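Local coordinates for sortase family protein (Streptococcus agalactiae, PDB 3O0P) that probably acts as a pilus-related class C sortase, a cysteine transpeptidase that links pilin subunits covalently during pilus assembly on the bacterial surface, at residues I156-P161 and H189-R194; R27-A32 and R62-S67. All blocks are in the same frame, centred on the assembly; numbering follows the deposited sequence.

Interaction 1: I156-P161 and H189-R194; sequences IKVVTP and HRLLVR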
ATOM      1  N   ILE A 156      12.628  -2.817  -9.002  1.00 12.09           N
ATOM      2  CA  ILE A 156      11.534  -3.661  -9.404  1.00 12.50           C
ATOM      3  C   ILE A 156      12.030  -5.093  -9.356  1.00 12.02           C
ATOM      4  O   ILE A 156      13.037  -5.422  -9.983  1.00 12.93           O
ATOM      5  CB  ILE A 156      11.069  -3.304 -10.820  1.00 14.71           C
ATOM      6  CG1 ILE A 156      10.620  -1.834 -10.836  1.00 17.69           C
ATOM      7  CG2 ILE A 156       9.956  -4.229 -11.243  1.00 17.69           C
ATOM      8  CD1 ILE A 156      10.326  -1.276 -12.181  0.68 19.88           C
ATOM      9  N   LYS A 157      11.355  -5.916  -8.558  1.00 12.47           N
ATOM     10  CA  LYS A 157      11.770  -7.295  -8.342  1.00 12.94           C
ATOM     11  C   LYS A 157      10.592  -8.232  -8.458  1.00 12.32           C
ATOM     12  O   LYS A 157       9.484  -7.890  -8.075  1.00 12.82           O
ATOM     13  CB  LYS A 157      12.411  -7.487  -6.968  1.00 16.17           C
ATOM     14  CG  LYS A 157      13.728  -6.774  -6.821  1.00 18.23           C
ATOM     15  CD  LYS A 157      14.355  -6.995  -5.455  1.00 19.62           C
ATOM     16  CE  LYS A 157      15.084  -8.318  -5.383  0.89 20.62           C
ATOM     17  NZ  LYS A 157      15.860  -8.444  -4.127  1.00 21.74           N
ATOM     18  N   VAL A 158      10.849  -9.434  -8.966  1.00 13.10           N
ATOM     19  CA  VAL A 158       9.874 -10.511  -9.003  1.00 13.49           C
ATOM     20  C   VAL A 158      10.403 -11.575  -8.065  1.00 14.32           C
ATOM     21  O   VAL A 158      11.534 -12.033  -8.229  1.00 16.74           O
ATOM     22  CB  VAL A 158       9.706 -11.054 -10.427  0.86 14.60           C
ATOM     23  CG1 VAL A 158       8.894 -12.347 -10.408  0.83 15.83           C
ATOM     24  CG2 VAL A 158       9.051  -9.995 -11.303  0.91 16.50           C
ATOM     25  N   VAL A 159       9.589 -11.966  -7.084  1.00 14.09           N
ATOM     26  CA  VAL A 159      10.007 -12.874  -6.021  1.00 14.36           C
ATOM     27  C   VAL A 159       8.975 -13.994  -5.829  1.00 14.65           C
ATOM     28  O   VAL A 159       7.827 -13.918  -6.306  1.00 13.71           O
ATOM     29  CB  VAL A 159      10.246 -12.108  -4.689  0.87 16.04           C
ATOM     30  CG1 VAL A 159      11.266 -10.974  -4.899  0.93 18.00           C
ATOM     31  CG2 VAL A 159       8.914 -11.596  -4.142  1.00 18.24           C
ATOM     32  N   THR A 160       9.384 -15.029  -5.120  1.00 14.88           N
ATOM     33  CA  THR A 160       8.464 -16.110  -4.782  1.00 15.62           C
ATOM     34  C   THR A 160       7.554 -15.697  -3.629  1.00 15.10           C
ATOM     35  O   THR A 160       7.889 -14.803  -2.878  1.00 16.12           O
ATOM     36  CB  THR A 160       9.224 -17.402  -4.436  1.00 18.29           C
ATOM     37  OG1 THR A 160      10.090 -17.174  -3.323  0.79 18.69           O
ATOM     38  CG2 THR A 160      10.049 -17.853  -5.641  0.97 21.81           C
ATOM     39  N   PRO A 161       6.384 -16.333  -3.509  1.00 15.63           N
ATOM     40  CA  PRO A 161       5.404 -15.838  -2.540  1.00 17.00           C
ATOM     41  C   PRO A 161       5.822 -15.990  -1.086  1.00 17.18           C
ATOM     42  O   PRO A 161       5.219 -15.334  -0.228  1.00 18.23           O
ATOM     43  CB  PRO A 161       4.157 -16.669  -2.842  0.85 18.95           C
ATOM     44  CG  PRO A 161       4.309 -17.062  -4.273  1.00 19.30           C
ATOM     45  CD  PRO A 161       5.782 -17.304  -4.443  1.00 18.08           C
ATOM     46  N   HIS A 189       4.267 -15.975  -8.751  1.00 14.74           N
ATOM     47  CA  HIS A 189       5.257 -15.037  -8.227  1.00 13.84           C
ATOM     48  C   HIS A 189       4.615 -13.712  -7.859  1.00 12.36           C
ATOM     49  O   HIS A 189       3.418 -13.499  -8.076  1.00 12.52           O
ATOM     50  CB  HIS A 189       6.374 -14.809  -9.246  0.99 15.03           C
ATOM     51  CG  HIS A 189       7.251 -16.009  -9.445  0.74 14.68           C
ATOM     52  ND1 HIS A 189       6.851 -17.121 -10.150  0.74 15.46           N
ATOM     53  CD2 HIS A 189       8.501 -16.269  -9.004  1.00 15.93           C
ATOM     54  CE1 HIS A 189       7.825 -18.013 -10.143  1.00 15.53           C
ATOM     55  NE2 HIS A 189       8.842 -17.517  -9.460  0.80 15.37           N
ATOM     56  N   ARG A 190       5.419 -12.850  -7.259  1.00 11.87           N
ATOM     57  CA  ARG A 190       4.941 -11.559  -6.799  1.00 11.70           C
ATOM     58  C   ARG A 190       5.842 -10.481  -7.380  1.00 10.76           C
ATOM     59  O   ARG A 190       7.065 -10.603  -7.375  1.00 12.24           O
ATOM     60  CB  ARG A 190       4.928 -11.517  -5.266  1.00 12.68           C
ATOM     61  CG  ARG A 190       4.084 -12.635  -4.627  1.00 13.53           C
ATOM     62  CD  ARG A 190       2.582 -12.549  -4.942  0.99 13.98           C
ATOM     63  NE  ARG A 190       1.845 -13.671  -4.346  1.00 14.02           N
ATOM     64  CZ  ARG A 190       1.493 -14.779  -4.978  0.91 13.31           C
ATOM     65  NH1 ARG A 190       1.777 -14.946  -6.264  1.00 14.66           N
ATOM     66  NH2 ARG A 190       0.838 -15.721  -4.320  0.90 13.99           N
ATOM     67  N   LEU A 191       5.210  -9.436  -7.898  1.00 10.39           N
ATOM     68  CA  LEU A 191       5.902  -8.290  -8.441  1.00 10.52           C
ATOM     69  C   LEU A 191       5.914  -7.193  -7.390  1.00  9.41           C
ATOM     70  O   LEU A 191       4.857  -6.789  -6.900  1.00 10.41           O
ATOM     71  CB  LEU A 191       5.178  -7.799  -9.699  1.00 11.51           C
ATOM     72  CG  LEU A 191       5.692  -6.490 -10.315  1.00 12.88           C
ATOM     73  CD1 LEU A 191       7.117  -6.642 -10.798  1.00 15.05           C
ATOM     74  CD2 LEU A 191       4.773  -6.027 -11.442  1.00 15.38           C
ATOM     75  N   LEU A 192       7.114  -6.686  -7.108  1.00 10.14           N
ATOM     76  CA  LEU A 192       7.344  -5.681  -6.082  1.00  9.87           C
ATOM     77  C   LEU A 192       7.992  -4.452  -6.715  1.00 10.00           C
ATOM     78  O   LEU A 192       9.143  -4.500  -7.135  1.00 11.77           O
ATOM     79  CB  LEU A 192       8.279  -6.222  -4.986  1.00 10.91           C
ATOM     80  CG  LEU A 192       7.724  -7.246  -3.992  1.00 13.00           C
ATOM     81  CD1 LEU A 192       7.141  -8.473  -4.649  0.67 13.75           C
ATOM     82  CD2 LEU A 192       8.818  -7.669  -3.007  1.00 16.13           C
ATOM     83  N   VAL A 193       7.239  -3.360  -6.798  1.00 10.02           N
ATOM     84  CA  VAL A 193       7.726  -2.091  -7.317  1.00 10.48           C
ATOM     85  C   VAL A 193       7.963  -1.160  -6.134  1.00  9.46           C
ATOM     86  O   VAL A 193       7.017  -0.672  -5.535  1.00  9.84           O
ATOM     87  CB  VAL A 193       6.701  -1.492  -8.305  1.00 10.79           C
ATOM     88  CG1 VAL A 193       7.201  -0.170  -8.829  0.82 10.59           C
ATOM     89  CG2 VAL A 193       6.438  -2.463  -9.479  1.00 12.65           C
ATOM     90  N   ARG A 194       9.230  -0.917  -5.807  1.00  9.82           N
ATOM     91  CA  ARG A 194       9.611  -0.114  -4.670  1.00  9.85           C
ATOM     92  C   ARG A 194       9.996   1.289  -5.102  1.00  9.62           C
ATOM     93  O   ARG A 194      10.686   1.479  -6.107  1.00 10.62           O
ATOM     94  CB  ARG A 194      10.796  -0.760  -3.951  1.00 11.02           C
ATOM     95  CG  ARG A 194      11.139  -0.080  -2.632  1.00 11.02           C
ATOM     96  CD  ARG A 194      12.406  -0.635  -2.002  1.00 12.67           C
ATOM     97  NE  ARG A 194      13.567  -0.187  -2.748  1.00 13.29           N
ATOM     98  CZ  ARG A 194      14.813  -0.551  -2.482  0.94 14.05           C
ATOM     99  NH1 ARG A 194      15.027  -1.437  -1.530  1.00 15.11           N
ATOM    100  NH2 ARG A 194      15.824  -0.058  -3.195  1.00 16.54           N
TER
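Val159 and Arg190 form a hydrogen-bonded antiparallel pair, and Lys157 with Leu192 forms the next one along; the strand axes run at 164° and come within 4.7 Å. Four backbone bonds establish the pairing, the Arg190 N to Val159 O bond measuring 2.8 Å. Side chains alternate across the sheet: Ile156, Val158, Leu191 and Val193 line one face, Lys157, Val159, Arg190 and Leu192 the other. On the first, Leu191 CD1 bridges Ile156 CG2 (3.8 Å) and Val158 CG2; on the second, Val159 CG2 meets Leu192 CD1 at 3.6 Å, the two side chains crossing nearly at right angles.

Arg190 reaches beyond the paired strands. Its CB lies 4.1 Å from Val159 CG2, and CG passes Pro161 CA at 4.0 Å. A bend at chi2 (-65°) then turns the chain so that the guanidinium lies against the proline ring, with Pro161 CG centred over one face, 3.7 Å from CZ. NH1 curls back to His189 O at 2.8 Å, approaching from above the carbonyl plane, and also bonds Asn187 O. NH2 forms a salt bridge with Asp46. With a contact on one face and partners at all three nitrogens, the group is held against rotation.

Cys181 closes a Thr-Leu-Leu-Thr-Cys sequence of the sortase type, and Arg190, nine residues on, is probably the family's active-site arginine. Asp46 and Tyr48, from an Asp-Pro-Tyr sequence, both reach it, consistent with the lid of related class C sortases. Strand 189-198 lies between strands 148-159 and 174-182; Arg190 touches Cys181 on the latter.

Interaction 2: R27-A32 and R62-S67; sequences RRMALA and RMLEVS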
ATOM      1  N   ARG A  27      -4.020  13.447  16.782  1.00  9.80           N
ATOM      2  CA  ARG A  27      -4.249  12.324  17.678  1.00  9.96           C
ATOM      3  C   ARG A  27      -4.149  11.011  16.895  1.00  9.04           C
ATOM      4  O   ARG A  27      -3.471  10.075  17.314  1.00  9.41           O
ATOM      5  CB  ARG A  27      -5.626  12.448  18.306  0.92  9.84           C
ATOM      6  CG  ARG A  27      -5.892  11.371  19.353  0.77  9.55           C
ATOM      7  CD  ARG A  27      -7.336  11.335  19.812  0.86  9.93           C
ATOM      8  NE  ARG A  27      -8.242  10.881  18.766  0.92 10.27           N
ATOM      9  CZ  ARG A  27      -8.454   9.599  18.499  0.83 10.02           C
ATOM     10  NH1 ARG A  27      -7.844   8.671  19.225  0.81 10.90           N
ATOM     11  NH2 ARG A  27      -9.280   9.236  17.534  0.82 11.67           N
ATOM     12  N   ARG A  28      -4.807  10.966  15.749  1.00  9.22           N
ATOM     13  CA  ARG A  28      -4.809   9.766  14.933  1.00  9.19           C
ATOM     14  C   ARG A  28      -3.423   9.450  14.391  1.00  9.02           C
ATOM     15  O   ARG A  28      -2.999   8.287  14.376  1.00 10.12           O
ATOM     16  CB  ARG A  28      -5.809   9.925  13.787  1.00  9.86           C
ATOM     17  CG  ARG A  28      -7.261   9.873  14.232  1.00  9.97           C
ATOM     18  CD  ARG A  28      -8.126  10.349  13.099  1.00 10.49           C
ATOM     19  NE  ARG A  28      -9.561  10.147  13.239  0.92 10.32           N
ATOM     20  CZ  ARG A  28     -10.278   9.257  12.553  0.83 10.55           C
ATOM     21  NH1 ARG A  28      -9.696   8.384  11.741  1.00 12.37           N
ATOM     22  NH2 ARG A  28     -11.591   9.234  12.685  0.85 11.26           N
ATOM     23  N   MET A  29      -2.735  10.481  13.889  1.00  8.44           N
ATOM     24  CA  MET A  29      -1.400  10.296  13.377  1.00  9.70           C
ATOM     25  C   MET A  29      -0.447   9.851  14.479  1.00  9.45           C
ATOM     26  O   MET A  29       0.481   9.087  14.241  1.00 10.30           O
ATOM     27  CB  MET A  29      -0.910  11.542  12.641  0.94  9.98           C
ATOM     28  CG  MET A  29      -1.720  11.884  11.406  0.84  9.52           C
ATOM     29  SD  MET A  29      -1.586  10.648   9.981  1.00  8.08           S
ATOM     30  CE  MET A  29       0.068  11.072   9.453  0.64 10.35           C
ATOM     31  N   ALA A  30      -0.680  10.291  15.706  1.00  9.05           N
ATOM     32  CA  ALA A  30       0.132   9.823  16.834  1.00  9.96           C
ATOM     33  C   ALA A  30      -0.075   8.344  17.057  1.00  9.31           C
ATOM     34  O   ALA A  30       0.875   7.602  17.295  1.00 10.26           O
ATOM     35  CB  ALA A  30      -0.234  10.573  18.092  1.00 10.54           C
ATOM     36  N   LEU A  31      -1.324   7.892  17.000  1.00  9.45           N
ATOM     37  CA  LEU A  31      -1.594   6.475  17.139  1.00  9.06           C
ATOM     38  C   LEU A  31      -0.946   5.676  16.025  1.00  9.35           C
ATOM     39  O   LEU A  31      -0.438   4.583  16.255  1.00 10.33           O
ATOM     40  CB  LEU A  31      -3.099   6.201  17.205  0.99  9.67           C
ATOM     41  CG  LEU A  31      -3.816   6.705  18.465  1.00 10.67           C
ATOM     42  CD1 LEU A  31      -5.301   6.428  18.347  1.00 12.89           C
ATOM     43  CD2 LEU A  31      -3.294   6.051  19.725  1.00 12.99           C
ATOM     44  N   ALA A  32      -0.982   6.216  14.810  1.00  9.72           N
ATOM     45  CA  ALA A  32      -0.375   5.535  13.666  1.00  9.27           C
ATOM     46  C   ALA A  32       1.154   5.460  13.815  1.00  9.65           C
ATOM     47  O   ALA A  32       1.745   4.435  13.521  1.00 10.73           O
ATOM     48  CB  ALA A  32      -0.765   6.218  12.366  1.00 10.09           C
ATOM     49  N   ARG A  62      -7.611   1.414  12.315  1.00 11.51           N
ATOM     50  CA  ARG A  62      -8.815   2.219  12.498  1.00 11.29           C
ATOM     51  C   ARG A  62      -8.478   3.695  12.696  1.00 10.11           C
ATOM     52  O   ARG A  62      -9.244   4.578  12.293  1.00 10.72           O
ATOM     53  CB  ARG A  62      -9.609   1.766  13.732  1.00 13.36           C
ATOM     54  CG  ARG A  62     -10.270   0.420  13.610  0.65 14.23           C
ATOM     55  CD  ARG A  62     -11.261   0.320  12.457  0.53 15.58           C
ATOM     56  NE  ARG A  62     -12.044  -0.921  12.513  0.69 15.86           N
ATOM     57  CZ  ARG A  62     -12.917  -1.301  11.589  0.61 16.44           C
ATOM     58  NH1 ARG A  62     -13.129  -0.551  10.529  0.51 17.68           N
ATOM     59  NH2 ARG A  62     -13.584  -2.430  11.734  0.74 18.93           N
ATOM     60  N   MET A  63      -7.341   4.001  13.312  1.00  9.74           N
ATOM     61  CA  MET A  63      -6.985   5.404  13.536  1.00  9.75           C
ATOM     62  C   MET A  63      -6.833   6.176  12.227  1.00  9.23           C
ATOM     63  O   MET A  63      -7.006   7.396  12.207  1.00 10.36           O
ATOM     64  CB  MET A  63      -5.723   5.555  14.397  1.00 10.83           C
ATOM     65  CG  MET A  63      -4.399   5.355  13.676  0.94  8.97           C
ATOM     66  SD  MET A  63      -4.013   3.625  13.046  1.00  6.93           S
ATOM     67  CE  MET A  63      -3.451   2.890  14.604  1.00 12.73           C
ATOM     68  N   LEU A  64      -6.499   5.492  11.135  1.00  9.53           N
ATOM     69  CA  LEU A  64      -6.315   6.145   9.836  1.00  9.10           C
ATOM     70  C   LEU A  64      -7.551   6.134   8.961  1.00  8.50           C
ATOM     71  O   LEU A  64      -7.533   6.698   7.870  1.00  9.72           O
ATOM     72  CB  LEU A  64      -5.180   5.492   9.058  1.00  9.99           C
ATOM     73  CG  LEU A  64      -3.770   5.743   9.600  1.00  9.85           C
ATOM     74  CD1 LEU A  64      -2.744   5.073   8.699  1.00 12.44           C
ATOM     75  CD2 LEU A  64      -3.461   7.216   9.765  0.83  9.43           C
ATOM     76  N   GLU A  65      -8.632   5.527   9.437  1.00  8.85           N
ATOM     77  CA  GLU A  65      -9.804   5.320   8.613  1.00  9.69           C
ATOM     78  C   GLU A  65     -10.808   6.450   8.695  1.00  9.81           C
ATOM     79  O   GLU A  65     -11.223   6.841   9.764  1.00 10.76           O
ATOM     80  CB  GLU A  65     -10.538   4.059   9.057  1.00 11.94           C
ATOM     81  CG  GLU A  65      -9.871   2.797   8.584  0.62 13.02           C
ATOM     82  CD  GLU A  65     -10.665   1.542   8.937  0.64 12.82           C
ATOM     83  OE1 GLU A  65     -11.759   1.682   9.536  0.54 12.93           O
ATOM     84  OE2 GLU A  65     -10.185   0.422   8.640  0.83 13.63           O
ATOM     85  N   VAL A  66     -11.234   6.915   7.524  1.00  9.93           N
ATOM     86  CA  VAL A  66     -12.458   7.697   7.384  1.00 10.32           C
ATOM     87  C   VAL A  66     -13.138   7.181   6.114  1.00 10.70           C
ATOM     88  O   VAL A  66     -12.474   6.721   5.175  1.00 11.49           O
ATOM     89  CB  VAL A  66     -12.219   9.220   7.276  0.96 11.04           C
ATOM     90  CG1 VAL A  66     -11.661   9.763   8.582  0.93 12.69           C
ATOM     91  CG2 VAL A  66     -11.325   9.568   6.085  1.00 13.12           C
ATOM     92  N   SER A  67     -14.465   7.162   6.129  1.00 11.94           N
ATOM     93  CA  SER A  67     -15.232   6.593   5.028  1.00 14.01           C
ATOM     94  C   SER A  67     -14.748   5.171   4.693  1.00 13.97           C
ATOM     95  O   SER A  67     -14.717   4.770   3.516  1.00 15.62           O
ATOM     96  CB  SER A  67     -15.120   7.483   3.793  1.00 16.62           C
ATOM     97  OG  SER A  67     -16.272   7.352   2.978  0.51 15.94           O
TER
HETATM   98  O   HOH W   1     -13.387   7.310  11.447  1.00 24.51           O
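Arg28, on helix 22-37, faces the short 3-10 turn 62-64 at Met63, where the two CA atoms are 5.1 Å apart. Arg28 extends its chain from CG to NE past the carbonyl of Met63 and places NH1 between two backbone oxygens. The bond from Arg28 NH1 to Glu65 O is 2.9 Å long and fairly straight (161° at the hydrogen). That from Arg28 NH1 to Met63 O has the same 2.9 Å length but is more bent, at 142°. In both cases the nitrogen stands above the carbonyl plane. A water accepts from Arg28 NH2 and donates to Glu65 O, closing a second route to that oxygen, while NE pairs with Glu24 of the same helix.

One arginine side chain thus joins helix 22-37 to main-chain oxygens of the turn and the loop that follows, in the helical N-terminal region ahead of the sortase beta-barrel.

Met63 packs on the helix just beside it. With CG between its backbone N and carbonyl carbon (chi1 79°), the chain folds over the next helical turn, and CG lies 4.0 Å from Ala32 CB and 3.9 Å from Leu31 CB. Leu64 CD2 touches both Ala32 CB and Met29 SD, each at 3.9 Å. Within segment 62-67, Arg62 NH1 bridges to the syn lone pair of Glu65 OE1, at 2.8 Å.

Interaction 2 is complete before interaction 1 begins along the chain, and the two lie on opposite sides of the molecule's centre, their centres 29 Å apart and nearest atoms about 18 Å apart. They share no strand or helix. Interaction 2 fastens helix 22-37 to the loop leading into strand 71-75, whereas interaction 1 pairs strands 148-159 and 189-198 of the sheet. The chain between the two segments of interaction 2 is nevertheless relevant: residues 33-61, of which 54-55 are not modelled, carry Asp46 and Tyr48, which reach Arg190. Interaction 2 therefore closes the loop of chain that supplies this probable lid, without itself touching the strands of interaction 1.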